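Local coordinates for 150aa long hypothetical histidine triad nucleotide-binding protein (Sulfolobus tokodaii, PDB 2EO4) that binds zinc and, as a member of the histidine triad family, probably binds and hydrolyses nucleotides, possibly with adenylylsulfatase activity, at residues C1-I6 with A23-K28; L67-A72 with V97-T102; F15-E20 with E134-L139; D109-F114 with Y125-K130. All coordinates share one frame; numbering follows the deposited sequence.

In the fold
Contacts 1, 2 and 3 are buried in the body of the HIT fold, whereas contact 4 is only partly buried, its centre about 15 Å from the centre of the chain. Contacts 1 to 3 each pack a helix against the antiparallel sheet: helix 2-7 on strand 22-26, helix 52-72 on strand 97-102, and helix 122-143 on strand 15-18, outermost within this chain. Contacts 3 and 4 share helix 122-143, and the strand pairing of A24 with V16 and Y17 ties contact 1 to contact 3. In all four the touching side chains are mainly apolar. Polar chemistry lies beside the packing: zinc at contact 1, a phosphate at contact 2, and a tyrosine-aspartate hydrogen bond at contact 3.

Contact 1. Residues C1-I6 with A23-K28; sequences CTFCSI and AAILDK. With ZN (zinc ion), chain B.
The F3 ring is met obliquely by I25, whose CD1 lies 4.4 Å from F3 CD1, and I92, L37 and I39 also pack against F3. Its plane stands at about 55° to the ring of H96, the predicted nucleotide-carrying histidine. F3 sits inside a CxxC pair, C1 and C4, which supplies half of the Cys2His2 zinc site of this HIT protein; H43 and H94 complete it. C1, just ahead of helix 2-7, and C4 on its first turn hold the metal, while F3 and I6 give the helix an apolar surface that rests on strand 22-26. The tighter packing comes one turn on, where the methyl branch of I6, CG2, touches I25 CD1 at 3.5 Å. F15 also touches I6. Both cysteine sulfurs are 2.3 Å from the zinc ion. They converge on it by different torsions: SG of C1 is anti to its backbone N (chi1 175°), while SG of C4 stays beside its own. The start of the helix is fastened by S5, which grips C1 O from opposite faces of the carbonyl plane, through S5 N at 2.9 Å and S5 OG at 2.8 Å. C4 N points a nearly straight N-H at C1 SG, 3.5 Å away.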
loop_
_atom_site.group_PDB
_atom_site.type_symbol
_atom_site.label_atom_id
_atom_site.label_comp_id
_atom_site.label_asym_id
_atom_site.label_seq_id
_atom_site.Cartn_x
_atom_site.Cartn_y
_atom_site.Cartn_z
ATOM N N CYS A 1 -3.463 17.662 -14.142
ATOM C CA CYS A 1 -3.075 16.408 -13.428
ATOM C C CYS A 1 -2.448 15.418 -14.403
ATOM O O CYS A 1 -3.030 15.094 -15.436
ATOM C CB CYS A 1 -4.302 15.773 -12.774
ATOM S SG CYS A 1 -3.955 14.165 -12.005
ATOM N N THR A 2 -1.258 14.933 -14.068
ATOM C CA THR A 2 -0.564 13.996 -14.935
ATOM C C THR A 2 -1.370 12.724 -15.210
ATOM O O THR A 2 -1.437 12.270 -16.352
ATOM C CB THR A 2 0.819 13.627 -14.345
ATOM O OG1 THR A 2 1.667 14.785 -14.376
ATOM C CG2 THR A 2 1.472 12.510 -15.143
ATOM N N PHE A 3 -1.993 12.152 -14.183
ATOM C CA PHE A 3 -2.762 10.930 -14.409
ATOM C C PHE A 3 -4.090 11.152 -15.119
ATOM O O PHE A 3 -4.471 10.357 -15.984
ATOM C CB PHE A 3 -2.960 10.160 -13.098
ATOM C CG PHE A 3 -1.713 9.458 -12.632
ATOM C CD1 PHE A 3 -0.972 8.684 -13.521
ATOM C CD2 PHE A 3 -1.254 9.605 -11.327
ATOM C CE1 PHE A 3 0.215 8.070 -13.119
ATOM C CE2 PHE A 3 -0.068 8.995 -10.912
ATOM C CZ PHE A 3 0.667 8.230 -11.807
ATOM N N CYS A 4 -4.800 12.222 -14.774
ATOM C CA CYS A 4 -6.055 12.502 -15.465
ATOM C C CYS A 4 -5.724 12.729 -16.941
ATOM O O CYS A 4 -6.473 12.319 -17.830
ATOM C CB CYS A 4 -6.738 13.746 -14.881
ATOM S SG CYS A 4 -7.628 13.467 -13.323
ATOM N N SER A 5 -4.583 13.368 -17.199
ATOM C CA SER A 5 -4.153 13.635 -18.569
ATOM C C SER A 5 -3.875 12.345 -19.330
ATOM O O SER A 5 -4.237 12.209 -20.498
ATOM C CB SER A 5 -2.898 14.515 -18.583
ATOM O OG SER A 5 -3.176 15.818 -18.098
ATOM N N ILE A 6 -3.217 11.396 -18.676
ATOM C CA ILE A 6 -2.918 10.131 -19.324
ATOM C C ILE A 6 -4.216 9.360 -19.573
ATOM O O ILE A 6 -4.382 8.729 -20.615
ATOM C CB ILE A 6 -1.939 9.298 -18.467
ATOM C CG1 ILE A 6 -0.570 9.993 -18.458
ATOM C CG2 ILE A 6 -1.817 7.888 -19.020
ATOM C CD1 ILE A 6 0.446 9.392 -17.501
ATOM N N ALA A 23 -7.117 1.927 -13.927
ATOM C CA ALA A 23 -6.088 1.714 -14.930
ATOM C C ALA A 23 -4.746 1.504 -14.242
ATOM O O ALA A 23 -4.557 1.885 -13.087
ATOM C CB ALA A 23 -6.007 2.914 -15.869
ATOM N N ALA A 24 -3.830 0.871 -14.958
ATOM C CA ALA A 24 -2.482 0.631 -14.463
ATOM C C ALA A 24 -1.603 1.111 -15.607
ATOM O O ALA A 24 -1.808 0.724 -16.759
ATOM C CB ALA A 24 -2.261 -0.852 -14.196
ATOM N N ILE A 25 -0.635 1.963 -15.289
ATOM C CA ILE A 25 0.244 2.539 -16.298
ATOM C C ILE A 25 1.705 2.369 -15.909
ATOM O O ILE A 25 2.049 2.474 -14.735
ATOM C CB ILE A 25 -0.063 4.044 -16.439
ATOM C CG1 ILE A 25 -1.531 4.226 -16.840
ATOM C CG2 ILE A 25 0.873 4.689 -17.455
ATOM C CD1 ILE A 25 -2.119 5.556 -16.416
ATOM N N LEU A 26 2.566 2.104 -16.886
ATOM C CA LEU A 26 3.987 1.961 -16.585
ATOM C C LEU A 26 4.522 3.303 -16.107
ATOM O O LEU A 26 4.160 4.352 -16.648
ATOM C CB LEU A 26 4.774 1.524 -17.830
ATOM C CG LEU A 26 4.566 0.095 -18.336
ATOM C CD1 LEU A 26 5.379 -0.123 -19.607
ATOM C CD2 LEU A 26 4.989 -0.891 -17.263
ATOM N N ASP A 27 5.369 3.270 -15.082
ATOM C CA ASP A 27 5.965 4.495 -14.555
ATOM C C ASP A 27 6.943 4.994 -15.615
ATOM O O ASP A 27 7.721 4.208 -16.162
ATOM C CB ASP A 27 6.712 4.198 -13.249
ATOM C CG ASP A 27 7.144 5.463 -12.519
ATOM O OD1 ASP A 27 7.887 6.276 -13.107
ATOM O OD2 ASP A 27 6.739 5.643 -11.353
ATOM N N LYS A 28 6.900 6.288 -15.919
ATOM C CA LYS A 28 7.795 6.848 -16.930
ATOM C C LYS A 28 9.263 6.867 -16.490
ATOM O O LYS A 28 10.160 6.758 -17.321
ATOM C CB LYS A 28 7.354 8.267 -17.310
ATOM C CG LYS A 28 8.233 8.921 -18.379
ATOM C CD LYS A 28 7.703 10.293 -18.789
ATOM C CE LYS A 28 8.622 10.949 -19.812
ATOM N NZ LYS A 28 8.117 12.271 -20.282
HETATM ZN ZN ZN B . -6.065 13.404 -11.589
#

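Contact 2. Residues L67-A72 with V97-T102; sequences LGIKDA and VHIIPT. With PO4 (phosphate ion), chain C.
A single helix side chain, I69, makes the whole contact, dividing its branches between I99 and P101. Its CD1 lies 3.9 Å from I99 CG2, the two isoleucines crossing at a slant. The other branch, CG2, lies 3.6 Å from P101 CG, the two side chains crossing at about a right angle. With chi1 at -66°, CG2 is anti to the backbone N and CG1 beside it, which sends the two branches to different partners. This joins helix 52-72 to strand 97-102, which begins with V97 and H98, the last two residues of the predicted histidine triad motif of the HIT fold. H98 faces a phosphate ion, probably from the crystallisation liquor: it lies at the edge of the imidazole, and NE2 gives a fairly straight bond to O2 (3.0 Å, 166°) and a weak one to O1. A leucine here would probably leave phosphate O2 without this donor and H35 NE2 without its bond to ND1. H96, N83, V91 N and I92 N also hold the ion.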
loop_
_atom_site.group_PDB
_atom_site.type_symbol
_atom_site.label_atom_id
_atom_site.label_comp_id
_atom_site.label_asym_id
_atom_site.label_seq_id
_atom_site.Cartn_x
_atom_site.Cartn_y
_atom_site.Cartn_z
ATOM N N LEU A 67 0.002 -9.565 -9.632
ATOM C CA LEU A 67 0.223 -10.948 -10.046
ATOM C C LEU A 67 0.720 -10.963 -11.489
ATOM O O LEU A 67 1.643 -11.705 -11.833
ATOM C CB LEU A 67 -1.070 -11.760 -9.926
ATOM C CG LEU A 67 -1.471 -12.165 -8.503
ATOM C CD1 LEU A 67 -2.885 -12.727 -8.490
ATOM C CD2 LEU A 67 -0.474 -13.190 -7.972
ATOM N N GLY A 68 0.110 -10.128 -12.323
ATOM C CA GLY A 68 0.500 -10.055 -13.721
ATOM C C GLY A 68 1.940 -9.617 -13.907
ATOM O O GLY A 68 2.688 -10.221 -14.674
ATOM N N ILE A 69 2.337 -8.557 -13.209
ATOM C CA ILE A 69 3.701 -8.060 -13.317
ATOM C C ILE A 69 4.717 -9.073 -12.794
ATOM O O ILE A 69 5.741 -9.314 -13.435
ATOM C CB ILE A 69 3.874 -6.734 -12.544
ATOM C CG1 ILE A 69 3.041 -5.636 -13.210
ATOM C CG2 ILE A 69 5.354 -6.333 -12.506
ATOM C CD1 ILE A 69 2.967 -4.333 -12.413
ATOM N N LYS A 70 4.435 -9.673 -11.639
ATOM C CA LYS A 70 5.363 -10.636 -11.061
ATOM C C LYS A 70 5.639 -11.765 -12.047
ATOM O O LYS A 70 6.779 -12.203 -12.209
ATOM C CB LYS A 70 4.811 -11.219 -9.759
ATOM C CG LYS A 70 5.785 -12.181 -9.089
ATOM C CD LYS A 70 5.245 -12.775 -7.798
ATOM C CE LYS A 70 6.274 -13.723 -7.185
ATOM N NZ LYS A 70 5.746 -14.456 -6.004
ATOM N N ASP A 71 4.586 -12.228 -12.706
ATOM C CA ASP A 71 4.715 -13.305 -13.679
ATOM C C ASP A 71 5.495 -12.846 -14.909
ATOM O O ASP A 71 6.427 -13.523 -15.352
ATOM C CB ASP A 71 3.325 -13.789 -14.099
ATOM C CG ASP A 71 3.380 -14.911 -15.119
ATOM O OD1 ASP A 71 3.900 -15.996 -14.784
ATOM O OD2 ASP A 71 2.905 -14.701 -16.254
ATOM N N ALA A 72 5.121 -11.688 -15.444
ATOM C CA ALA A 72 5.752 -11.135 -16.641
ATOM C C ALA A 72 7.253 -10.877 -16.540
ATOM O O ALA A 72 8.002 -11.219 -17.453
ATOM C CB ALA A 72 5.035 -9.852 -17.057
ATOM N N VAL A 97 -1.090 3.754 -6.616
ATOM C CA VAL A 97 -0.349 2.751 -5.865
ATOM C C VAL A 97 0.820 2.292 -6.717
ATOM O O VAL A 97 0.641 1.936 -7.882
ATOM C CB VAL A 97 -1.236 1.527 -5.546
ATOM C CG1 VAL A 97 -0.404 0.433 -4.881
ATOM C CG2 VAL A 97 -2.380 1.946 -4.630
ATOM N N HIS A 98 2.014 2.318 -6.137
ATOM C CA HIS A 98 3.213 1.881 -6.840
ATOM C C HIS A 98 3.377 0.372 -6.692
ATOM O O HIS A 98 3.167 -0.169 -5.613
ATOM C CB HIS A 98 4.466 2.515 -6.222
ATOM C CG HIS A 98 4.545 4.001 -6.366
ATOM N ND1 HIS A 98 5.248 4.612 -7.381
ATOM C CD2 HIS A 98 4.053 5.000 -5.595
ATOM C CE1 HIS A 98 5.187 5.924 -7.230
ATOM N NE2 HIS A 98 4.468 6.186 -6.153
ATOM N N ILE A 99 3.751 -0.293 -7.784
ATOM C CA ILE A 99 4.052 -1.720 -7.756
ATOM C C ILE A 99 5.479 -1.729 -8.293
ATOM O O ILE A 99 5.707 -1.495 -9.483
ATOM C CB ILE A 99 3.159 -2.560 -8.695
ATOM C CG1 ILE A 99 1.692 -2.445 -8.277
ATOM C CG2 ILE A 99 3.576 -4.040 -8.608
ATOM C CD1 ILE A 99 0.726 -3.179 -9.226
ATOM N N ILE A 100 6.432 -1.980 -7.403
ATOM C CA ILE A 100 7.850 -1.979 -7.748
ATOM C C ILE A 100 8.441 -3.381 -7.602
ATOM O O ILE A 100 8.615 -3.881 -6.491
ATOM C CB ILE A 100 8.614 -0.999 -6.827
ATOM C CG1 ILE A 100 8.002 0.401 -6.954
ATOM C CG2 ILE A 100 10.098 -0.971 -7.196
ATOM C CD1 ILE A 100 8.572 1.423 -5.973
ATOM N N PRO A 101 8.752 -4.037 -8.729
ATOM C CA PRO A 101 9.319 -5.390 -8.710
ATOM C C PRO A 101 10.721 -5.489 -8.123
ATOM O O PRO A 101 11.531 -4.569 -8.247
ATOM C CB PRO A 101 9.305 -5.796 -10.187
ATOM C CG PRO A 101 8.172 -4.983 -10.763
ATOM C CD PRO A 101 8.404 -3.640 -10.104
ATOM N N THR A 102 11.000 -6.619 -7.485
ATOM C CA THR A 102 12.313 -6.862 -6.906
ATOM C C THR A 102 12.752 -8.279 -7.264
ATOM O O THR A 102 11.926 -9.126 -7.607
ATOM C CB THR A 102 12.304 -6.711 -5.363
ATOM O OG1 THR A 102 11.434 -7.688 -4.779
ATOM C CG2 THR A 102 11.832 -5.319 -4.967
HETATM P P PO4 C . 4.437 9.672 -5.728
HETATM O O1 PO4 C . 4.467 8.998 -7.047
HETATM O O2 PO4 C . 3.981 8.718 -4.686
HETATM O O3 PO4 C . 5.809 10.155 -5.393
HETATM O O4 PO4 C . 3.502 10.829 -5.782
#

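Contact 3. Residues F15-E20 with E134-L139; sequences FVYEDE and ESIENL
The chain turns a corner at V16, and V16 and Y17 share A24 as their partner on strand 22-26, a classic beta bulge; the CA atoms of Y17 and I136 lie 8.0 Å apart. I136 supplies the helix side of the contact. Its side chain is fully extended from CA to the end of the longer branch (chi2 -179°), which carries CD1 out to V16 O at 3.5 Å. The same methyl lies 4.3 Å from Y17 CB. The second branch, CG2, comes up to the edge of the Y17 ring near its plane, and the isoleucine lies against both the bulged backbone and the tyrosine. In this HIT fold strand 15-18 is an outermost strand of the antiparallel sheet within the chain, and helix 122-143 covers it here, with I132 against V16 and K140 against Y17. V61 and L64 of helix 52-72 also line the tyrosine. At its far end the ring is fixed by D19: Y17 OH donates to D19 OD2 at 2.6 Å, meeting the oxygen on its anti side and 19° out of the carboxylate plane. The other oxygen, D19 OD1, accepts from the backbone N atoms of K21 and F22, which holds the carboxylate in place. Two residues before Y17, F15 O takes a hydrogen bond from Q129 NE2, about two turns earlier on the same helix.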
loop_
_atom_site.group_PDB
_atom_site.type_symbol
_atom_site.label_atom_id
_atom_site.label_comp_id
_atom_site.label_asym_id
_atom_site.label_seq_id
_atom_site.Cartn_x
_atom_site.Cartn_y
_atom_site.Cartn_z
ATOM N N PHE A 15 -0.503 1.942 -20.978
ATOM C CA PHE A 15 -1.447 1.178 -20.163
ATOM C C PHE A 15 -1.160 -0.318 -20.191
ATOM O O PHE A 15 -0.890 -0.881 -21.253
ATOM C CB PHE A 15 -2.887 1.374 -20.662
ATOM C CG PHE A 15 -3.445 2.743 -20.420
ATOM C CD1 PHE A 15 -2.970 3.841 -21.129
ATOM C CD2 PHE A 15 -4.465 2.933 -19.491
ATOM C CE1 PHE A 15 -3.504 5.108 -20.918
ATOM C CE2 PHE A 15 -5.006 4.195 -19.272
ATOM C CZ PHE A 15 -4.526 5.286 -19.987
ATOM N N VAL A 16 -1.226 -0.961 -19.028
ATOM C CA VAL A 16 -1.037 -2.406 -18.953
ATOM C C VAL A 16 -2.337 -3.021 -18.440
ATOM O O VAL A 16 -2.524 -4.238 -18.476
ATOM C CB VAL A 16 0.144 -2.816 -18.029
ATOM C CG1 VAL A 16 1.457 -2.284 -18.603
ATOM C CG2 VAL A 16 -0.080 -2.307 -16.614
ATOM N N TYR A 17 -3.233 -2.161 -17.964
ATOM C CA TYR A 17 -4.542 -2.584 -17.472
ATOM C C TYR A 17 -5.514 -1.418 -17.508
ATOM O O TYR A 17 -5.150 -0.276 -17.224
ATOM C CB TYR A 17 -4.476 -3.099 -16.028
ATOM C CG TYR A 17 -5.845 -3.464 -15.478
ATOM C CD1 TYR A 17 -6.398 -4.720 -15.714
ATOM C CD2 TYR A 17 -6.610 -2.531 -14.774
ATOM C CE1 TYR A 17 -7.679 -5.044 -15.267
ATOM C CE2 TYR A 17 -7.898 -2.841 -14.322
ATOM C CZ TYR A 17 -8.422 -4.100 -14.574
ATOM O OH TYR A 17 -9.689 -4.419 -14.136
ATOM N N GLU A 18 -6.760 -1.705 -17.855
ATOM C CA GLU A 18 -7.763 -0.658 -17.879
ATOM C C GLU A 18 -9.171 -1.220 -17.916
ATOM O O GLU A 18 -9.439 -2.212 -18.593
ATOM C CB GLU A 18 -7.549 0.277 -19.081
ATOM C CG GLU A 18 -8.588 1.400 -19.187
ATOM C CD GLU A 18 -8.311 2.380 -20.323
ATOM O OE1 GLU A 18 -7.634 2.001 -21.301
ATOM O OE2 GLU A 18 -8.789 3.532 -20.243
ATOM N N ASP A 19 -10.047 -0.607 -17.132
ATOM C CA ASP A 19 -11.457 -0.965 -17.121
ATOM C C ASP A 19 -12.210 0.352 -17.022
ATOM O O ASP A 19 -11.613 1.416 -17.189
ATOM C CB ASP A 19 -11.825 -1.934 -15.975
ATOM C CG ASP A 19 -11.515 -1.395 -14.594
ATOM O OD1 ASP A 19 -11.744 -0.197 -14.330
ATOM O OD2 ASP A 19 -11.063 -2.200 -13.748
ATOM N N GLU A 20 -13.508 0.303 -16.760
ATOM C CA GLU A 20 -14.291 1.529 -16.695
ATOM C C GLU A 20 -13.903 2.526 -15.610
ATOM O O GLU A 20 -14.076 3.733 -15.789
ATOM C CB GLU A 20 -15.778 1.188 -16.560
ATOM C CG GLU A 20 -16.358 0.516 -17.790
ATOM C CD GLU A 20 -16.175 1.351 -19.045
ATOM O OE1 GLU A 20 -16.677 2.495 -19.079
ATOM O OE2 GLU A 20 -15.525 0.864 -19.997
ATOM N N GLU A 134 0.015 -9.602 -21.600
ATOM C CA GLU A 134 -0.090 -11.034 -21.872
ATOM C C GLU A 134 -0.249 -11.845 -20.584
ATOM O O GLU A 134 -1.030 -12.800 -20.541
ATOM C CB GLU A 134 1.146 -11.508 -22.647
ATOM C CG GLU A 134 1.206 -13.015 -22.892
ATOM C CD GLU A 134 2.325 -13.414 -23.842
ATOM O OE1 GLU A 134 3.435 -12.855 -23.727
ATOM O OE2 GLU A 134 2.097 -14.299 -24.696
ATOM N N SER A 135 0.477 -11.465 -19.534
ATOM C CA SER A 135 0.386 -12.177 -18.259
ATOM C C SER A 135 -0.958 -11.942 -17.579
ATOM O O SER A 135 -1.534 -12.854 -16.987
ATOM C CB SER A 135 1.512 -11.751 -17.308
ATOM O OG SER A 135 2.756 -12.300 -17.700
ATOM N N ILE A 136 -1.450 -10.712 -17.656
ATOM C CA ILE A 136 -2.729 -10.386 -17.047
ATOM C C ILE A 136 -3.866 -11.118 -17.765
ATOM O O ILE A 136 -4.777 -11.635 -17.123
ATOM C CB ILE A 136 -2.973 -8.852 -17.058
ATOM C CG1 ILE A 136 -1.965 -8.177 -16.118
ATOM C CG2 ILE A 136 -4.406 -8.541 -16.645
ATOM C CD1 ILE A 136 -2.104 -6.657 -16.009
ATOM N N GLU A 137 -3.806 -11.175 -19.092
ATOM C CA GLU A 137 -4.848 -11.858 -19.854
ATOM C C GLU A 137 -4.946 -13.305 -19.398
ATOM O O GLU A 137 -6.042 -13.829 -19.213
ATOM C CB GLU A 137 -4.545 -11.796 -21.353
ATOM C CG GLU A 137 -4.462 -10.375 -21.867
ATOM C CD GLU A 137 -3.946 -10.289 -23.283
ATOM O OE1 GLU A 137 -3.066 -11.095 -23.656
ATOM O OE2 GLU A 137 -4.413 -9.396 -24.018
ATOM N N ASN A 138 -3.798 -13.945 -19.204
ATOM C CA ASN A 138 -3.778 -15.334 -18.759
ATOM C C ASN A 138 -4.396 -15.476 -17.371
ATOM O O ASN A 138 -5.107 -16.443 -17.091
ATOM C CB ASN A 138 -2.348 -15.870 -18.748
ATOM C CG ASN A 138 -2.268 -17.304 -18.259
ATOM O OD1 ASN A 138 -2.874 -18.205 -18.839
ATOM N ND2 ASN A 138 -1.518 -17.521 -17.185
ATOM N N LEU A 139 -4.131 -14.513 -16.495
ATOM C CA LEU A 139 -4.699 -14.569 -15.156
ATOM C C LEU A 139 -6.220 -14.483 -15.210
ATOM O O LEU A 139 -6.911 -15.081 -14.392
ATOM C CB LEU A 139 -4.129 -13.438 -14.291
ATOM C CG LEU A 139 -2.691 -13.672 -13.832
ATOM C CD1 LEU A 139 -2.106 -12.373 -13.283
ATOM C CD2 LEU A 139 -2.665 -14.766 -12.776
#

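Contact 4. Residues D109-F114 with Y125-K130; sequences DIFKSF and YELLQK
F111 and L127 bury the most surface in this contact, with L128 next. The phenyl group of F111 approaches two consecutive leucines of the helix through CD1 and CE1, and meets both obliquely. Its CD1 lies 4.2 Å from L127 CD2. Its CE1 reaches L128 CD2 at 4.0 Å, and L128 CD1 is close behind at 4.2 Å. The side chains of F111 and L128 run across each other at about a right angle. With CG of F111 held beside the backbone N (chi1 -58°), the ring leans in toward the helix although its backbone lies 8.7 Å from that of L127, measured between CA atoms. L127 CD2 also comes within 4.4 Å of I110 O. L33, from another loop, also touches F111, and A72 O lies near the far end of its ring. Replacing F111 by an alanine would probably open a gap beside L127 and L128 and cost the loop its main apolar contact with these two leucines. The contact is partly buried hydrophobic packing of an irregular loop, the one that follows strand 97-102 of the HIT sheet, onto the C-terminal helix 122-143.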
loop_
_atom_site.group_PDB
_atom_site.type_symbol
_atom_site.label_atom_id
_atom_site.label_comp_id
_atom_site.label_asym_id
_atom_site.label_seq_id
_atom_site.Cartn_x
_atom_site.Cartn_y
_atom_site.Cartn_z
ATOM N N ASP A 109 17.012 -12.245 -18.588
ATOM C CA ASP A 109 17.889 -11.906 -19.703
ATOM C C ASP A 109 17.103 -11.301 -20.859
ATOM O O ASP A 109 17.598 -10.418 -21.562
ATOM C CB ASP A 109 18.631 -13.154 -20.193
ATOM C CG ASP A 109 19.498 -13.776 -19.119
ATOM O OD1 ASP A 109 20.399 -13.080 -18.603
ATOM O OD2 ASP A 109 19.282 -14.963 -18.790
ATOM N N ILE A 110 15.879 -11.785 -21.053
ATOM C CA ILE A 110 15.015 -11.297 -22.123
ATOM C C ILE A 110 15.002 -9.769 -22.141
ATOM O O ILE A 110 14.796 -9.149 -23.186
ATOM C CB ILE A 110 13.559 -11.806 -21.953
ATOM C CG1 ILE A 110 13.514 -13.334 -22.054
ATOM C CG2 ILE A 110 12.662 -11.197 -23.023
ATOM C CD1 ILE A 110 14.171 -14.064 -20.896
ATOM N N PHE A 111 15.230 -9.171 -20.976
ATOM C CA PHE A 111 15.250 -7.720 -20.846
ATOM C C PHE A 111 16.664 -7.194 -21.034
ATOM O O PHE A 111 17.625 -7.788 -20.548
ATOM C CB PHE A 111 14.734 -7.314 -19.468
ATOM C CG PHE A 111 13.353 -7.810 -19.179
ATOM C CD1 PHE A 111 12.267 -7.330 -19.897
ATOM C CD2 PHE A 111 13.140 -8.773 -18.199
ATOM C CE1 PHE A 111 10.985 -7.800 -19.646
ATOM C CE2 PHE A 111 11.860 -9.251 -17.938
ATOM C CZ PHE A 111 10.781 -8.764 -18.663
ATOM N N LYS A 112 16.785 -6.076 -21.740
ATOM C CA LYS A 112 18.086 -5.473 -21.993
ATOM C C LYS A 112 18.420 -4.397 -20.972
ATOM O O LYS A 112 17.811 -4.333 -19.903
ATOM C CB LYS A 112 18.133 -4.884 -23.407
ATOM C CG LYS A 112 18.272 -5.930 -24.503
ATOM C CD LYS A 112 17.102 -6.901 -24.512
ATOM C CE LYS A 112 17.389 -8.100 -25.400
ATOM N NZ LYS A 112 18.559 -8.879 -24.901
ATOM N N SER A 113 19.394 -3.557 -21.309
ATOM C CA SER A 113 19.834 -2.481 -20.431
ATOM C C SER A 113 18.670 -1.721 -19.802
ATOM O O SER A 113 17.678 -1.412 -20.462
ATOM C CB SER A 113 20.721 -1.502 -21.204
ATOM O OG SER A 113 20.004 -0.903 -22.269
ATOM N N PHE A 114 18.808 -1.428 -18.514
ATOM C CA PHE A 114 17.794 -0.695 -17.769
ATOM C C PHE A 114 18.506 0.374 -16.952
ATOM O O PHE A 114 19.502 0.093 -16.285
ATOM C CB PHE A 114 17.036 -1.640 -16.831
ATOM C CG PHE A 114 16.009 -0.952 -15.975
ATOM C CD1 PHE A 114 14.793 -0.541 -16.516
ATOM C CD2 PHE A 114 16.268 -0.688 -14.634
ATOM C CE1 PHE A 114 13.852 0.125 -15.730
ATOM C CE2 PHE A 114 15.334 -0.022 -13.840
ATOM C CZ PHE A 114 14.124 0.386 -14.390
ATOM N N TYR A 125 9.258 0.470 -22.842
ATOM C CA TYR A 125 7.825 0.621 -22.604
ATOM C C TYR A 125 6.982 -0.296 -23.479
ATOM O O TYR A 125 5.994 -0.869 -23.020
ATOM C CB TYR A 125 7.409 2.075 -22.833
ATOM C CG TYR A 125 8.172 3.053 -21.967
ATOM C CD1 TYR A 125 7.815 3.262 -20.635
ATOM C CD2 TYR A 125 9.288 3.723 -22.464
ATOM C CE1 TYR A 125 8.559 4.116 -19.817
ATOM C CE2 TYR A 125 10.038 4.574 -21.659
ATOM C CZ TYR A 125 9.672 4.764 -20.338
ATOM O OH TYR A 125 10.432 5.585 -19.536
ATOM N N GLU A 126 7.371 -0.437 -24.739
ATOM C CA GLU A 126 6.617 -1.282 -25.654
ATOM C C GLU A 126 6.677 -2.749 -25.236
ATOM O O GLU A 126 5.655 -3.431 -25.201
ATOM C CB GLU A 126 7.145 -1.102 -27.080
ATOM C CG GLU A 126 7.120 0.347 -27.543
ATOM C CD GLU A 126 7.600 0.520 -28.969
ATOM O OE1 GLU A 126 8.655 -0.057 -29.312
ATOM O OE2 GLU A 126 6.928 1.240 -29.739
ATOM N N LEU A 127 7.869 -3.229 -24.902
ATOM C CA LEU A 127 8.033 -4.618 -24.494
ATOM C C LEU A 127 7.360 -4.928 -23.160
ATOM O O LEU A 127 6.627 -5.910 -23.039
ATOM C CB LEU A 127 9.516 -4.977 -24.405
ATOM C CG LEU A 127 9.807 -6.411 -23.955
ATOM C CD1 LEU A 127 9.148 -7.396 -24.912
ATOM C CD2 LEU A 127 11.308 -6.636 -23.901
ATOM N N LEU A 128 7.614 -4.098 -22.154
ATOM C CA LEU A 128 7.020 -4.320 -20.841
ATOM C C LEU A 128 5.502 -4.315 -20.899
ATOM O O LEU A 128 4.849 -5.142 -20.264
ATOM C CB LEU A 128 7.507 -3.261 -19.846
ATOM C CG LEU A 128 8.749 -3.635 -19.034
ATOM C CD1 LEU A 128 8.425 -4.831 -18.145
ATOM C CD2 LEU A 128 9.907 -3.956 -19.966
ATOM N N GLN A 129 4.942 -3.382 -21.659
ATOM C CA GLN A 129 3.495 -3.288 -21.796
ATOM C C GLN A 129 2.936 -4.582 -22.383
ATOM O O GLN A 129 1.979 -5.153 -21.868
ATOM C CB GLN A 129 3.127 -2.122 -22.712
ATOM C CG GLN A 129 1.643 -2.030 -23.031
ATOM C CD GLN A 129 1.337 -0.987 -24.083
ATOM O OE1 GLN A 129 1.874 -1.030 -25.190
ATOM N NE2 GLN A 129 0.466 -0.043 -23.747
ATOM N N LYS A 130 3.552 -5.040 -23.466
ATOM C CA LYS A 130 3.103 -6.255 -24.137
ATOM C C LYS A 130 3.202 -7.519 -23.278
ATOM O O LYS A 130 2.258 -8.308 -23.227
ATOM C CB LYS A 130 3.874 -6.420 -25.454
ATOM C CG LYS A 130 3.613 -5.281 -26.443
ATOM C CD LYS A 130 4.565 -5.317 -27.639
ATOM C CE LYS A 130 4.406 -4.078 -28.515
ATOM N NZ LYS A 130 3.045 -3.950 -29.107
#